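Local atomic coordinates of ThiJ/pfpI family protein (Bacillus anthracis, PDB entry 3EFE), a protein that is of unknown function but belongs to the DJ-1/PfpI family, whose relatives include chaperones, proteases and glyoxalase-like enzymes. Residues S17-I25 with G166-M174; L72-G82 with I104-A114. All coordinates share one frame; numbering follows the deposited sequence.

How the contacts relate
The two contacts lie in one alpha/beta domain, with centres about 13 Å apart, and contact 2 is nested inside the loop closed by contact 1. All touching residues of contact 1 are buried, some beneath the second subunit; it packs two helices over one sheet face through side chains, a single direct hydrogen bond and a bridging water. Contact 2 joins adjacent parallel strands by regular backbone bonds in the buried sheet, but before the strands begin it runs out to the surface, at the turn 73-76 and the end of helix 92-104. They meet at the C-terminal ends of the strands: Ser-17 N bonds Gly-82 O, Glu-20 reaches Gly-82 and Cys-112, and Phe-172 packs against Ala-110 O.

Contact 1: S17-I25 with G166-M174; sequences SDWEYGYLI and GIAPLEFAM
Gly-166 offers its carbonyl O to the indole of Trp-19, whose NE1 donates to it at 2.9 Å with an N-H...O angle of 152°. The oxygen lies close to the indole plane, whereas the donor stands above the plane of the carbonyl group. Trp-19 CG sits between its own backbone N and carbonyl carbon; this chi1 of 73° carries the indole to Gly-166, and chi2 turns its NE1 edge to the carbonyl. The extended chain of Glu-20 runs past one face of the indole, near its rim, and brings OE2 to 3.3 Å from Gly-166 CA; this oxygen is buried without a polar partner in the model, while OE1 is held by Gly-82 N. Pro-169, in the first turn of its helix, wedges CB against the Trp-19 carbonyl O (3.4 Å), with CG at the edge of the indole and CB at the edge of the Tyr-23 ring. Its own carbonyl and that of Glu-20 each accept a bond from one water, which also makes a weak bond with Leu-24 N, where helix 18-25 is kinked. Leu-170 lays CD2 over the centre of the Tyr-23 ring, 4.0 Å from the centroid, a CH-pi contact. Phe-172 meets Leu-24 CD2 with its CE2 at 3.9 Å, the two side chains at about a right angle. Ala-173 closes the series, its CB 4.0 Å from both Tyr-23 CB and Leu-24 CB. Trp-19 and Tyr-23 also meet Tyr-23 and Trp-19 of the second subunit, ring to ring, so the pair forms part of the subunit interface. Segments 18-25 and 169-174 cross at -39°, 8.1 Å between axes; their helices cover one face of a mostly parallel sheet, an element of the layered alpha/beta DJ-1/PfpI fold.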
# COMPACT_ATOMS: atom_id res chain seq x y z
N SER D 17 5.39 6.87 3.34
CA SER D 17 3.94 6.63 3.15
C SER D 17 3.61 5.26 2.49
O SER D 17 3.84 5.10 1.33
CB SER D 17 3.41 7.78 2.29
OG SER D 17 3.62 9.03 2.97
N ASP D 18 3.02 4.34 3.26
CA ASP D 18 2.80 2.94 2.90
C ASP D 18 1.92 2.70 1.70
O ASP D 18 2.14 1.75 0.93
CB ASP D 18 2.15 2.17 4.07
CG ASP D 18 2.98 2.25 5.37
OD1 ASP D 18 3.49 1.23 5.86
OD2 ASP D 18 3.12 3.35 5.89
N TRP D 19 0.93 3.57 1.52
CA TRP D 19 -0.05 3.33 0.49
C TRP D 19 0.54 3.67 -0.86
O TRP D 19 -0.02 3.29 -1.86
CB TRP D 19 -1.34 4.06 0.78
CG TRP D 19 -1.25 5.46 0.57
CD1 TRP D 19 -1.53 6.12 -0.58
CD2 TRP D 19 -0.82 6.43 1.50
NE1 TRP D 19 -1.31 7.40 -0.43
CE2 TRP D 19 -0.84 7.65 0.84
CE3 TRP D 19 -0.33 6.37 2.82
CZ2 TRP D 19 -0.47 8.84 1.44
CZ3 TRP D 19 0.01 7.54 3.44
CH2 TRP D 19 -0.03 8.77 2.74
N GLU D 20 1.71 4.31 -0.88
CA GLU D 20 2.16 4.99 -2.12
C GLU D 20 2.99 4.02 -3.00
O GLU D 20 2.97 4.13 -4.23
CB GLU D 20 2.87 6.29 -1.81
CG GLU D 20 1.89 7.36 -1.43
CD GLU D 20 2.47 8.63 -1.06
OE1 GLU D 20 3.72 8.78 -1.13
OE2 GLU D 20 1.64 9.53 -0.73
N TYR D 21 3.63 3.05 -2.38
CA TYR D 21 4.54 2.10 -3.08
C TYR D 21 4.05 0.67 -3.09
O TYR D 21 4.62 -0.11 -3.78
CB TYR D 21 6.02 2.15 -2.59
CG TYR D 21 6.08 1.95 -1.14
CD1 TYR D 21 5.94 0.68 -0.59
CD2 TYR D 21 6.11 3.06 -0.27
CE1 TYR D 21 5.87 0.52 0.77
CE2 TYR D 21 6.08 2.87 1.07
CZ TYR D 21 5.98 1.63 1.59
OH TYR D 21 5.92 1.46 2.91
N GLY D 22 2.95 0.36 -2.41
CA GLY D 22 2.54 -1.01 -2.16
C GLY D 22 2.19 -1.89 -3.37
O GLY D 22 2.62 -3.01 -3.45
N TYR D 23 1.35 -1.36 -4.24
CA TYR D 23 1.05 -1.91 -5.55
C TYR D 23 2.30 -2.15 -6.39
O TYR D 23 2.53 -3.25 -6.94
CB TYR D 23 0.16 -0.94 -6.31
CG TYR D 23 -1.32 -0.75 -5.85
CD1 TYR D 23 -2.20 -1.81 -5.86
CD2 TYR D 23 -1.81 0.50 -5.47
CE1 TYR D 23 -3.49 -1.65 -5.51
CE2 TYR D 23 -3.14 0.68 -5.06
CZ TYR D 23 -3.97 -0.41 -5.10
OH TYR D 23 -5.28 -0.30 -4.74
N LEU D 24 3.12 -1.11 -6.52
CA LEU D 24 4.27 -1.21 -7.40
C LEU D 24 5.24 -2.28 -6.95
O LEU D 24 5.60 -3.16 -7.70
CB LEU D 24 4.97 0.16 -7.52
CG LEU D 24 6.13 0.28 -8.52
CD1 LEU D 24 5.75 -0.34 -9.98
CD2 LEU D 24 6.58 1.71 -8.60
N ILE D 25 5.66 -2.22 -5.70
CA ILE D 25 6.67 -3.13 -5.21
C ILE D 25 6.24 -4.64 -5.15
O ILE D 25 7.04 -5.56 -5.36
CB ILE D 25 7.35 -2.61 -3.89
CG1 ILE D 25 6.37 -2.60 -2.71
CG2 ILE D 25 8.07 -1.35 -4.17
CD1 ILE D 25 7.06 -2.73 -1.34
N GLY D 166 0.38 11.65 -4.49
CA GLY D 166 0.21 10.70 -3.42
C GLY D 166 -1.13 10.01 -3.38
O GLY D 166 -1.23 8.82 -2.95
N ILE D 167 -2.14 10.67 -3.95
CA ILE D 167 -3.45 10.02 -4.02
C ILE D 167 -3.60 9.04 -5.18
O ILE D 167 -4.61 8.39 -5.30
CB ILE D 167 -4.64 11.00 -3.99
CG1 ILE D 167 -4.68 11.85 -5.27
CG2 ILE D 167 -4.56 11.90 -2.71
CD1 ILE D 167 -5.48 13.11 -5.09
N ALA D 168 -2.58 8.92 -6.02
CA ALA D 168 -2.66 8.14 -7.25
C ALA D 168 -1.60 7.01 -7.30
O ALA D 168 -0.83 6.91 -8.27
CB ALA D 168 -2.47 9.12 -8.46
N PRO D 169 -1.58 6.11 -6.28
CA PRO D 169 -0.61 4.99 -6.33
C PRO D 169 -0.78 3.94 -7.45
O PRO D 169 0.22 3.32 -7.88
CB PRO D 169 -0.71 4.36 -4.96
CG PRO D 169 -1.95 4.89 -4.34
CD PRO D 169 -2.40 6.08 -5.05
N LEU D 170 -2.01 3.70 -7.91
CA LEU D 170 -2.28 2.72 -9.00
C LEU D 170 -1.79 3.25 -10.29
O LEU D 170 -1.22 2.48 -11.11
CB LEU D 170 -3.76 2.52 -9.22
CG LEU D 170 -4.55 1.25 -8.90
CD1 LEU D 170 -5.98 1.29 -9.56
CD2 LEU D 170 -3.75 -0.00 -9.29
N GLU D 171 -2.12 4.52 -10.54
CA GLU D 171 -1.64 5.24 -11.72
C GLU D 171 -0.10 5.33 -11.75
O GLU D 171 0.53 5.14 -12.81
CB GLU D 171 -2.23 6.69 -11.78
CG GLU D 171 -3.62 6.75 -12.22
CD GLU D 171 -4.61 6.33 -11.15
OE1 GLU D 171 -4.27 6.27 -9.89
OE2 GLU D 171 -5.76 6.09 -11.60
N PHE D 172 0.48 5.70 -10.59
CA PHE D 172 1.92 5.67 -10.37
C PHE D 172 2.49 4.31 -10.75
O PHE D 172 3.45 4.23 -11.52
CB PHE D 172 2.23 6.04 -8.94
CG PHE D 172 3.72 6.06 -8.56
CD1 PHE D 172 4.62 6.92 -9.21
CD2 PHE D 172 4.21 5.24 -7.56
CE1 PHE D 172 5.94 6.96 -8.83
CE2 PHE D 172 5.56 5.25 -7.22
CZ PHE D 172 6.40 6.16 -7.80
N ALA D 173 1.91 3.25 -10.24
CA ALA D 173 2.40 1.85 -10.42
C ALA D 173 2.27 1.45 -11.89
O ALA D 173 3.16 0.84 -12.46
CB ALA D 173 1.62 0.87 -9.51
N MET D 174 1.17 1.85 -12.50
CA MET D 174 0.90 1.60 -13.88
C MET D 174 1.91 2.22 -14.80
O MET D 174 2.35 1.59 -15.73
CB MET D 174 -0.52 2.07 -14.23
CG MET D 174 -1.05 1.50 -15.58
SD MET D 174 -1.28 2.77 -16.78
CE MET D 174 0.32 3.42 -17.05
O HOH W 1 2.08 2.08 -6.02

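Contact 2: L72-G82 with I104-A114; sequences LESKDLLILPG and IGTIVAAICGA
Leu-78 and Ala-109 each use both backbone polar groups across this parallel pair. Leu-78 N donates to Ile-107 O and Ala-109 N to Leu-78 O, each at 2.9 Å and nearly straight; Leu-80 N to Ala-109 O follows at a short 2.6 Å, and Ile-107 N to Asp-76 O and Ile-111 N to Leu-80 O extend the pattern at the two ends. The strands run at 12° to each other. On one sheet face Leu-77 CD1 reaches over to Ile-107 CG2 at 3.9 Å and also touches Ala-109 CB. On the other, Leu-80 has CG opposite its carbonyl carbon and beside the backbone N (chi1 -36°); its CD1 touches both Val-108 CG2 (3.9 Å) and Ala-110 CB, while its CB packs on Ala-114 CB at 3.6 Å.

Further out, a type II turn from Glu-73 to Asp-76 meets the Schellman motif that ends helix 92-104 at Gly-105. Here Ser-74 OG donates to Ile-104 O at 2.6 Å, in the carbonyl plane, and is itself held by Lys-75 NZ; Lys-75 N bonds Gly-105 O from above its carbonyl plane. At the opposite end Cys-112, with positive phi, stands between strand and helix with CB 4.0 Å from Gly-82 CA, consistent with the nucleophile elbow of this superfamily.

The two strands and helix 92-104 form a beta-alpha-beta unit. Leu-77 and Ile-79 bond on their other edge to strand 8-11, Leu-77 and Ala-109 pack on Val-176 of helix 169-179, Ile-79 on Ile-25 of helix 18-30, and strand 161-164 follows beyond 107-111.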
# COMPACT_ATOMS: atom_id res chain seq x y z
N LEU D 72 23.57 2.86 -9.04
CA LEU D 72 22.45 3.14 -9.92
C LEU D 72 23.00 3.17 -11.32
O LEU D 72 24.00 3.80 -11.59
CB LEU D 72 21.74 4.47 -9.54
CG LEU D 72 20.63 4.55 -8.46
CD1 LEU D 72 19.98 3.17 -8.06
CD2 LEU D 72 21.11 5.32 -7.22
N GLU D 73 22.34 2.46 -12.23
CA GLU D 73 22.88 2.14 -13.55
C GLU D 73 21.79 2.37 -14.57
O GLU D 73 20.61 2.48 -14.20
CB GLU D 73 23.36 0.68 -13.62
CG GLU D 73 24.81 0.44 -13.15
CD GLU D 73 25.07 -1.06 -12.75
OE1 GLU D 73 24.38 -1.98 -13.28
OE2 GLU D 73 25.96 -1.31 -11.89
N SER D 74 22.17 2.46 -15.85
CA SER D 74 21.23 2.82 -16.88
C SER D 74 20.18 1.76 -16.73
O SER D 74 20.49 0.59 -16.49
CB SER D 74 21.86 2.80 -18.29
OG SER D 74 21.11 3.62 -19.24
N LYS D 75 18.94 2.18 -16.83
CA LYS D 75 17.78 1.30 -16.73
C LYS D 75 17.51 0.56 -15.38
O LYS D 75 16.57 -0.26 -15.34
CB LYS D 75 17.78 0.29 -17.84
CG LYS D 75 18.15 0.81 -19.21
CD LYS D 75 17.53 2.15 -19.64
CE LYS D 75 18.05 2.58 -21.08
NZ LYS D 75 19.57 2.43 -21.32
N ASP D 76 18.27 0.83 -14.29
CA ASP D 76 17.87 0.35 -12.96
C ASP D 76 16.57 1.08 -12.66
O ASP D 76 16.22 2.01 -13.36
CB ASP D 76 18.95 0.60 -11.88
CG ASP D 76 20.11 -0.49 -11.88
OD1 ASP D 76 19.87 -1.56 -12.49
OD2 ASP D 76 21.21 -0.29 -11.26
N LEU D 77 15.85 0.63 -11.66
CA LEU D 77 14.65 1.37 -11.16
C LEU D 77 14.90 1.84 -9.75
O LEU D 77 15.27 1.03 -8.88
CB LEU D 77 13.33 0.53 -11.24
CG LEU D 77 12.02 1.13 -10.58
CD1 LEU D 77 11.39 2.34 -11.35
CD2 LEU D 77 10.97 -0.03 -10.36
N LEU D 78 14.67 3.14 -9.54
CA LEU D 78 14.68 3.75 -8.18
C LEU D 78 13.33 4.37 -7.81
O LEU D 78 12.94 5.34 -8.40
CB LEU D 78 15.74 4.83 -8.05
CG LEU D 78 15.90 5.52 -6.68
CD1 LEU D 78 16.29 4.57 -5.55
CD2 LEU D 78 16.89 6.71 -6.82
N ILE D 79 12.63 3.74 -6.84
CA ILE D 79 11.36 4.23 -6.28
C ILE D 79 11.57 5.23 -5.07
O ILE D 79 12.21 4.91 -4.02
CB ILE D 79 10.41 3.06 -5.83
CG1 ILE D 79 10.22 2.08 -6.97
CG2 ILE D 79 9.03 3.59 -5.31
CD1 ILE D 79 9.87 0.63 -6.55
N LEU D 80 11.02 6.43 -5.22
CA LEU D 80 11.00 7.37 -4.09
C LEU D 80 9.57 7.63 -3.62
O LEU D 80 8.82 8.34 -4.25
CB LEU D 80 11.71 8.66 -4.43
CG LEU D 80 12.95 8.52 -5.33
CD1 LEU D 80 13.17 9.90 -6.00
CD2 LEU D 80 14.14 7.94 -4.56
N PRO D 81 9.22 7.08 -2.45
CA PRO D 81 7.95 7.33 -1.82
C PRO D 81 7.87 8.71 -1.14
O PRO D 81 8.91 9.32 -0.86
CB PRO D 81 7.85 6.24 -0.75
CG PRO D 81 9.17 5.81 -0.54
CD PRO D 81 10.06 6.20 -1.66
N GLY D 82 6.64 9.19 -0.94
CA GLY D 82 6.36 10.25 -0.03
C GLY D 82 6.68 9.95 1.41
O GLY D 82 6.93 8.78 1.81
N ILE D 104 22.96 8.78 -16.24
CA ILE D 104 23.25 7.46 -16.78
C ILE D 104 22.02 6.73 -17.32
O ILE D 104 22.13 5.76 -18.08
CB ILE D 104 24.04 6.52 -15.79
CG1 ILE D 104 24.73 5.38 -16.62
CG2 ILE D 104 23.13 5.99 -14.56
CD1 ILE D 104 26.05 4.85 -16.05
N GLY D 105 20.84 7.17 -16.93
CA GLY D 105 19.58 6.67 -17.50
C GLY D 105 18.80 5.75 -16.58
O GLY D 105 17.96 4.98 -17.01
N THR D 106 19.05 5.86 -15.28
CA THR D 106 18.27 5.06 -14.34
C THR D 106 16.85 5.64 -14.27
O THR D 106 16.70 6.86 -14.26
CB THR D 106 18.92 4.92 -12.98
OG1 THR D 106 18.17 5.63 -12.05
CG2 THR D 106 20.31 5.41 -12.95
N ILE D 107 15.83 4.77 -14.37
CA ILE D 107 14.41 5.18 -14.28
C ILE D 107 14.17 5.60 -12.82
O ILE D 107 14.40 4.81 -11.90
CB ILE D 107 13.42 4.03 -14.62
CG1 ILE D 107 13.80 3.32 -15.94
CG2 ILE D 107 11.93 4.48 -14.57
CD1 ILE D 107 13.95 4.20 -17.12
N VAL D 108 13.79 6.86 -12.60
CA VAL D 108 13.44 7.30 -11.24
C VAL D 108 11.96 7.61 -11.14
O VAL D 108 11.39 8.29 -11.98
CB VAL D 108 14.41 8.40 -10.58
CG1 VAL D 108 15.50 8.82 -11.51
CG2 VAL D 108 13.62 9.54 -9.89
N ALA D 109 11.34 7.01 -10.14
CA ALA D 109 9.89 7.05 -9.93
C ALA D 109 9.70 7.69 -8.56
O ALA D 109 10.11 7.06 -7.56
CB ALA D 109 9.32 5.63 -9.93
N ALA D 110 9.15 8.93 -8.55
CA ALA D 110 8.92 9.78 -7.34
C ALA D 110 7.45 10.02 -7.14
O ALA D 110 6.74 10.35 -8.06
CB ALA D 110 9.58 11.14 -7.50
N ILE D 111 6.96 9.86 -5.94
CA ILE D 111 5.52 10.02 -5.69
C ILE D 111 5.45 10.99 -4.50
O ILE D 111 6.28 10.96 -3.60
CB ILE D 111 4.77 8.67 -5.45
CG1 ILE D 111 3.29 8.90 -5.27
CG2 ILE D 111 5.40 7.79 -4.23
CD1 ILE D 111 2.44 7.76 -5.62
N CYS D 112 4.55 11.94 -4.62
CA CYS D 112 4.07 12.72 -3.52
C CYS D 112 5.16 13.69 -3.05
O CYS D 112 5.69 14.38 -3.86
CB CYS D 112 3.51 11.81 -2.44
SG CYS D 112 2.61 12.72 -1.06
N GLY D 113 5.52 13.73 -1.79
CA GLY D 113 6.56 14.67 -1.35
C GLY D 113 7.93 14.40 -1.95
O GLY D 113 8.75 15.29 -1.94
N ALA D 114 8.22 13.18 -2.45
CA ALA D 114 9.51 12.97 -3.17
C ALA D 114 9.62 13.85 -4.45
O ALA D 114 10.68 14.29 -4.84
CB ALA D 114 9.73 11.50 -3.46